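Side-chain contacts in MATE family efflux transporter (Vibrio cholerae, PDB 6IDP), which probably exports drugs and other toxic compounds across the inner membrane of the bacterium, with a change of conformation that depends on protons: residues L26-M29 against S30-V34; G144-L147 against Y148-Y151. All coordinates share one frame; numbering follows the deposited sequence.

How the interactions relate
Both interactions lie within short stretches, two turns or a little more, of transmembrane helices, interaction 1 on helix 5-39 and interaction 2 on helix 124-156, and both meet a monoolein chain. Their centres lie 18 Å apart and their nearest atoms about 8 Å apart, without touching; helix 161-184 runs against both, receiving Ser27 and Phe31 from the first and Tyr151 from the second. Interaction 1 is partly buried: Ser30 and Leu33 are exposed, and a serine hydroxyl and a glutamine amide fold back along the helix. Interaction 2 is buried, and its chemistry is aromatic, with rings lying over backbone carbonyls, a methionine sulfur at a ring edge and a leucine on a tyrosine face.

Interaction 1. Residues L26-M29 against S30-V34; sequences LSLM and SFQLV. With OLC ((2R)-2,3-dihydroxypropyl (9Z)-octadec-9-enoate), chain O.
Ser30 folds its hydroxyl back onto the helix it belongs to: OG donates to Leu26 O at 2.9 Å, and Ser30 N reaches the same Leu26 O at 3.0 Å. The two donors come from opposite faces of the carbonyl plane, so one oxygen is gripped from both sides, and the N-H bond is bent to 138°. With OG anti to its own carbonyl carbon (chi1 -70°), the hydroxyl lies beside the backbone N, which explains the shared acceptor.

Two residues further along, Leu28 and Gln32 meet at the same spacing of four. Gln32 runs extended beyond CG, which lies 3.2 Å from Leu28 O, and its amide slants across the leucine, NE2 coming to 3.8 Å from Leu28 CD1. The other amide atom, OE1, turns toward Met29 and stands 4.1 Å from Met29 CG. Leu28 has CG anti to the backbone N (chi1 175°), a setting that carries CD1 onto the lipid tail, 3.6 Å from C17 of OLC. Phe31 CE2 touches the same C17 at 3.5 Å, and Gln32 NE2 lies beside C15, so three side chains line one stretch of acyl chain.

Backbone bonds from Phe31, Gln32 and Leu33 to the residues four earlier continue the helix. Around it, Ser27 OG is hydrogen-bonded to Gly24 O and Phe23 O, Phe31 rests on Asn174 and Asp178 of helix 161-184, and Met29 packs on Phe277 and Phe278. The serine hydroxyl returned to the i-4 carbonyl is a familiar device of transmembrane helices, here in the first helix of a MATE transporter.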
loop_
_atom_site.group_PDB
_atom_site.type_symbol
_atom_site.label_atom_id
_atom_site.label_comp_id
_atom_site.label_asym_id
_atom_site.label_seq_id
_atom_site.Cartn_x
_atom_site.Cartn_y
_atom_site.Cartn_z
ATOM N N LEU A 26 -0.822 9.037 -7.337
ATOM C CA LEU A 26 0.081 9.729 -8.255
ATOM C C LEU A 26 0.565 11.067 -7.701
ATOM O O LEU A 26 1.743 11.405 -7.823
ATOM C CB LEU A 26 -0.600 9.951 -9.607
ATOM C CG LEU A 26 -0.679 8.745 -10.543
ATOM C CD1 LEU A 26 -1.544 9.062 -11.750
ATOM C CD2 LEU A 26 0.711 8.321 -10.980
ATOM N N SER A 27 -0.348 11.828 -7.106
ATOM C CA SER A 27 0.012 13.101 -6.495
ATOM C C SER A 27 0.961 12.858 -5.329
ATOM O O SER A 27 1.908 13.615 -5.113
ATOM C CB SER A 27 -1.235 13.852 -6.023
ATOM O OG SER A 27 -1.877 13.161 -4.965
ATOM N N LEU A 28 0.697 11.784 -4.592
ATOM C CA LEU A 28 1.525 11.383 -3.464
ATOM C C LEU A 28 2.957 11.060 -3.892
ATOM O O LEU A 28 3.917 11.531 -3.282
ATOM C CB LEU A 28 0.895 10.177 -2.759
ATOM C CG LEU A 28 1.666 9.526 -1.613
ATOM C CD1 LEU A 28 2.026 10.561 -0.566
ATOM C CD2 LEU A 28 0.847 8.401 -0.998
ATOM N N MET A 29 3.101 10.264 -4.947
ATOM C CA MET A 29 4.424 9.865 -5.417
ATOM C C MET A 29 5.171 11.016 -6.087
ATOM O O MET A 29 6.397 11.000 -6.174
ATOM C CB MET A 29 4.313 8.683 -6.380
ATOM C CG MET A 29 3.688 7.444 -5.765
ATOM S SD MET A 29 3.500 6.122 -6.972
ATOM C CE MET A 29 2.441 6.912 -8.175
ATOM N N SER A 30 4.425 12.008 -6.564
ATOM C CA SER A 30 5.027 13.189 -7.171
ATOM C C SER A 30 5.748 14.028 -6.121
ATOM O O SER A 30 6.847 14.527 -6.364
ATOM C CB SER A 30 3.970 14.032 -7.890
ATOM O OG SER A 30 3.505 13.378 -9.058
ATOM N N PHE A 31 5.127 14.176 -4.954
ATOM C CA PHE A 31 5.757 14.881 -3.845
ATOM C C PHE A 31 6.992 14.142 -3.344
ATOM O O PHE A 31 8.060 14.734 -3.187
ATOM C CB PHE A 31 4.781 15.070 -2.680
ATOM C CG PHE A 31 5.467 15.272 -1.359
ATOM C CD1 PHE A 31 6.050 16.490 -1.049
ATOM C CD2 PHE A 31 5.555 14.238 -0.439
ATOM C CE1 PHE A 31 6.697 16.677 0.159
ATOM C CE2 PHE A 31 6.204 14.421 0.768
ATOM C CZ PHE A 31 6.774 15.640 1.067
ATOM N N GLN A 32 6.822 12.847 -3.084
ATOM C CA GLN A 32 7.866 12.010 -2.498
ATOM C C GLN A 32 9.150 11.995 -3.324
ATOM O O GLN A 32 10.248 11.990 -2.768
ATOM C CB GLN A 32 7.353 10.578 -2.318
ATOM C CG GLN A 32 6.228 10.437 -1.302
ATOM C CD GLN A 32 5.677 9.024 -1.227
ATOM O OE1 GLN A 32 5.651 8.301 -2.223
ATOM N NE2 GLN A 32 5.235 8.623 -0.039
ATOM N N LEU A 33 9.009 11.982 -4.646
ATOM C CA LEU A 33 10.163 11.971 -5.537
ATOM C C LEU A 33 10.939 13.280 -5.412
ATOM O O LEU A 33 12.168 13.281 -5.334
ATOM C CB LEU A 33 9.730 11.745 -6.989
ATOM C CG LEU A 33 10.635 10.851 -7.844
ATOM C CD1 LEU A 33 10.470 9.386 -7.453
ATOM C CD2 LEU A 33 10.369 11.048 -9.332
ATOM N N VAL A 34 10.210 14.391 -5.388
ATOM C CA VAL A 34 10.816 15.708 -5.231
ATOM C C VAL A 34 11.284 15.909 -3.788
ATOM O O VAL A 34 12.265 16.608 -3.536
ATOM C CB VAL A 34 9.831 16.830 -5.630
ATOM C CG1 VAL A 34 10.515 18.187 -5.593
ATOM C CG2 VAL A 34 9.270 16.566 -7.017
HETATM C C18 OLC O . 3.189 13.383 2.178
HETATM C C17 OLC O . 3.959 12.086 2.036
HETATM C C16 OLC O . 4.166 11.445 3.390
HETATM C C15 OLC O . 4.251 9.944 3.221
HETATM C C14 OLC O . 3.937 9.264 4.535
#

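Interaction 2. Residues G144-L147 against Y148-Y151; sequences GAML and YFYY. With OLC ((2R)-2,3-dihydroxypropyl (9Z)-octadec-9-enoate), chain B.
This two-turn stretch of transmembrane helix 124-156 carries four consecutive aromatic residues, and its side-chain contacts follow i to i+3 and i to i+4 spacing. Leu147 lies over the face of the Tyr151 ring: its CG is 4.0 Å from the ring centroid and 29° off the normal, a CH-pi contact. With CG anti to the backbone N (chi1 -178°) the leucine branch stands out from the helix, and the Tyr151 ring folds back along the helix to lie against it; CD1 meets CE1, while CD2 comes to 3.4 Å from Tyr151 OH. Leu147 O also lies over a face of the ring, 3.3 Å above its plane and offset toward the rim.

Phe149 receives a different pair. Ala145 O sits 3.0 Å above one face, again toward the rim, while Met146 SD comes in at the edge, in the plane of the ring, 5.1 Å from the centroid. This Met-aromatic contact depends on the bend at chi2 (-54°), which curls the sulfur back to 3.8 Å from Phe149 CD2. Ala145 CB adds an apolar touch at CE2.

The carbonyls of Ala145 and Leu147 thus serve twice, under a ring and as acceptors of the i+4 N-H bonds of Phe149 and Tyr151. Tyr151 CE2 meets the lipid terminus, OLC C18, at 3.6 Å, and Tyr148 OH lies near C8 of the same molecule. Phe149 packs on Leu67 and Ile95, Tyr151 on helix 161-184. Side chains radiating from two turns to several neighbouring helices and a lipid are characteristic of a packed membrane helix bundle, here within a MatE family region.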
loop_
_atom_site.group_PDB
_atom_site.type_symbol
_atom_site.label_atom_id
_atom_site.label_comp_id
_atom_site.label_asym_id
_atom_site.label_seq_id
_atom_site.Cartn_x
_atom_site.Cartn_y
_atom_site.Cartn_z
ATOM N N GLY A 144 -0.266 11.259 9.936
ATOM C CA GLY A 144 -0.519 10.595 8.671
ATOM C C GLY A 144 -1.415 9.379 8.814
ATOM O O GLY A 144 -2.287 9.137 7.979
ATOM N N ALA A 145 -1.196 8.613 9.879
ATOM C CA ALA A 145 -2.008 7.437 10.163
ATOM C C ALA A 145 -3.464 7.825 10.410
ATOM O O ALA A 145 -4.376 7.171 9.910
ATOM C CB ALA A 145 -1.448 6.685 11.359
ATOM N N MET A 146 -3.668 8.894 11.179
ATOM C CA MET A 146 -5.006 9.375 11.503
ATOM C C MET A 146 -5.757 9.865 10.272
ATOM O O MET A 146 -6.948 9.590 10.118
ATOM C CB MET A 146 -4.939 10.497 12.540
ATOM C CG MET A 146 -4.426 10.060 13.894
ATOM S SD MET A 146 -5.346 8.667 14.568
ATOM C CE MET A 146 -7.015 9.323 14.586
ATOM N N LEU A 147 -5.065 10.607 9.412
ATOM C CA LEU A 147 -5.654 11.058 8.156
ATOM C C LEU A 147 -6.048 9.847 7.314
ATOM O O LEU A 147 -7.112 9.828 6.696
ATOM C CB LEU A 147 -4.684 11.960 7.388
ATOM C CG LEU A 147 -5.176 12.565 6.070
ATOM C CD1 LEU A 147 -6.463 13.348 6.281
ATOM C CD2 LEU A 147 -4.110 13.456 5.450
ATOM N N TYR A 148 -5.188 8.831 7.312
ATOM C CA TYR A 148 -5.450 7.607 6.568
ATOM C C TYR A 148 -6.679 6.872 7.108
ATOM O O TYR A 148 -7.452 6.296 6.340
ATOM C CB TYR A 148 -4.227 6.683 6.599
ATOM C CG TYR A 148 -4.395 5.440 5.751
ATOM C CD1 TYR A 148 -4.187 5.481 4.379
ATOM C CD2 TYR A 148 -4.768 4.227 6.320
ATOM C CE1 TYR A 148 -4.343 4.353 3.595
ATOM C CE2 TYR A 148 -4.926 3.090 5.542
ATOM C CZ TYR A 148 -4.712 3.161 4.181
ATOM O OH TYR A 148 -4.864 2.039 3.400
ATOM N N PHE A 149 -6.855 6.890 8.426
ATOM C CA PHE A 149 -8.005 6.241 9.045
ATOM C C PHE A 149 -9.302 6.953 8.668
ATOM O O PHE A 149 -10.329 6.309 8.450
ATOM C CB PHE A 149 -7.845 6.189 10.569
ATOM C CG PHE A 149 -6.657 5.389 11.030
ATOM C CD1 PHE A 149 -6.242 4.265 10.330
ATOM C CD2 PHE A 149 -5.948 5.768 12.163
ATOM C CE1 PHE A 149 -5.144 3.531 10.755
ATOM C CE2 PHE A 149 -4.847 5.041 12.589
ATOM C CZ PHE A 149 -4.447 3.922 11.889
ATOM N N TYR A 150 -9.254 8.281 8.595
ATOM C CA TYR A 150 -10.394 9.051 8.103
ATOM C C TYR A 150 -10.692 8.690 6.652
ATOM O O TYR A 150 -11.854 8.564 6.262
ATOM C CB TYR A 150 -10.142 10.555 8.220
ATOM C CG TYR A 150 -10.430 11.139 9.585
ATOM C CD1 TYR A 150 -11.726 11.193 10.080
ATOM C CD2 TYR A 150 -9.408 11.661 10.368
ATOM C CE1 TYR A 150 -11.995 11.735 11.326
ATOM C CE2 TYR A 150 -9.665 12.206 11.611
ATOM C CZ TYR A 150 -10.958 12.240 12.085
ATOM O OH TYR A 150 -11.213 12.781 13.323
ATOM N N TYR A 151 -9.635 8.534 5.857
ATOM C CA TYR A 151 -9.767 8.133 4.459
ATOM C C TYR A 151 -10.440 6.771 4.348
ATOM O O TYR A 151 -11.233 6.532 3.438
ATOM C CB TYR A 151 -8.400 8.085 3.764
ATOM C CG TYR A 151 -7.784 9.432 3.466
ATOM C CD1 TYR A 151 -8.519 10.605 3.596
ATOM C CD2 TYR A 151 -6.464 9.529 3.042
ATOM C CE1 TYR A 151 -7.948 11.838 3.317
ATOM C CE2 TYR A 151 -5.889 10.755 2.763
ATOM C CZ TYR A 151 -6.633 11.903 2.900
ATOM O OH TYR A 151 -6.055 13.119 2.622
HETATM C C18 OLC B . -2.347 10.815 3.265
HETATM C C10 OLC B . -0.187 4.319 1.615
HETATM C C9 OLC B . -0.847 3.490 0.780
HETATM C C17 OLC B . -2.235 9.453 3.915
HETATM C C11 OLC B . -0.443 4.268 3.104
HETATM C C8 OLC B . -1.852 2.499 1.324
HETATM C C16 OLC B . -1.140 9.478 4.959
HETATM C C12 OLC B . 0.270 5.417 3.788
HETATM C C15 OLC B . -0.489 8.114 5.064
HETATM C C13 OLC B . -0.047 6.710 3.068
HETATM C C14 OLC B . 0.436 7.890 3.887
#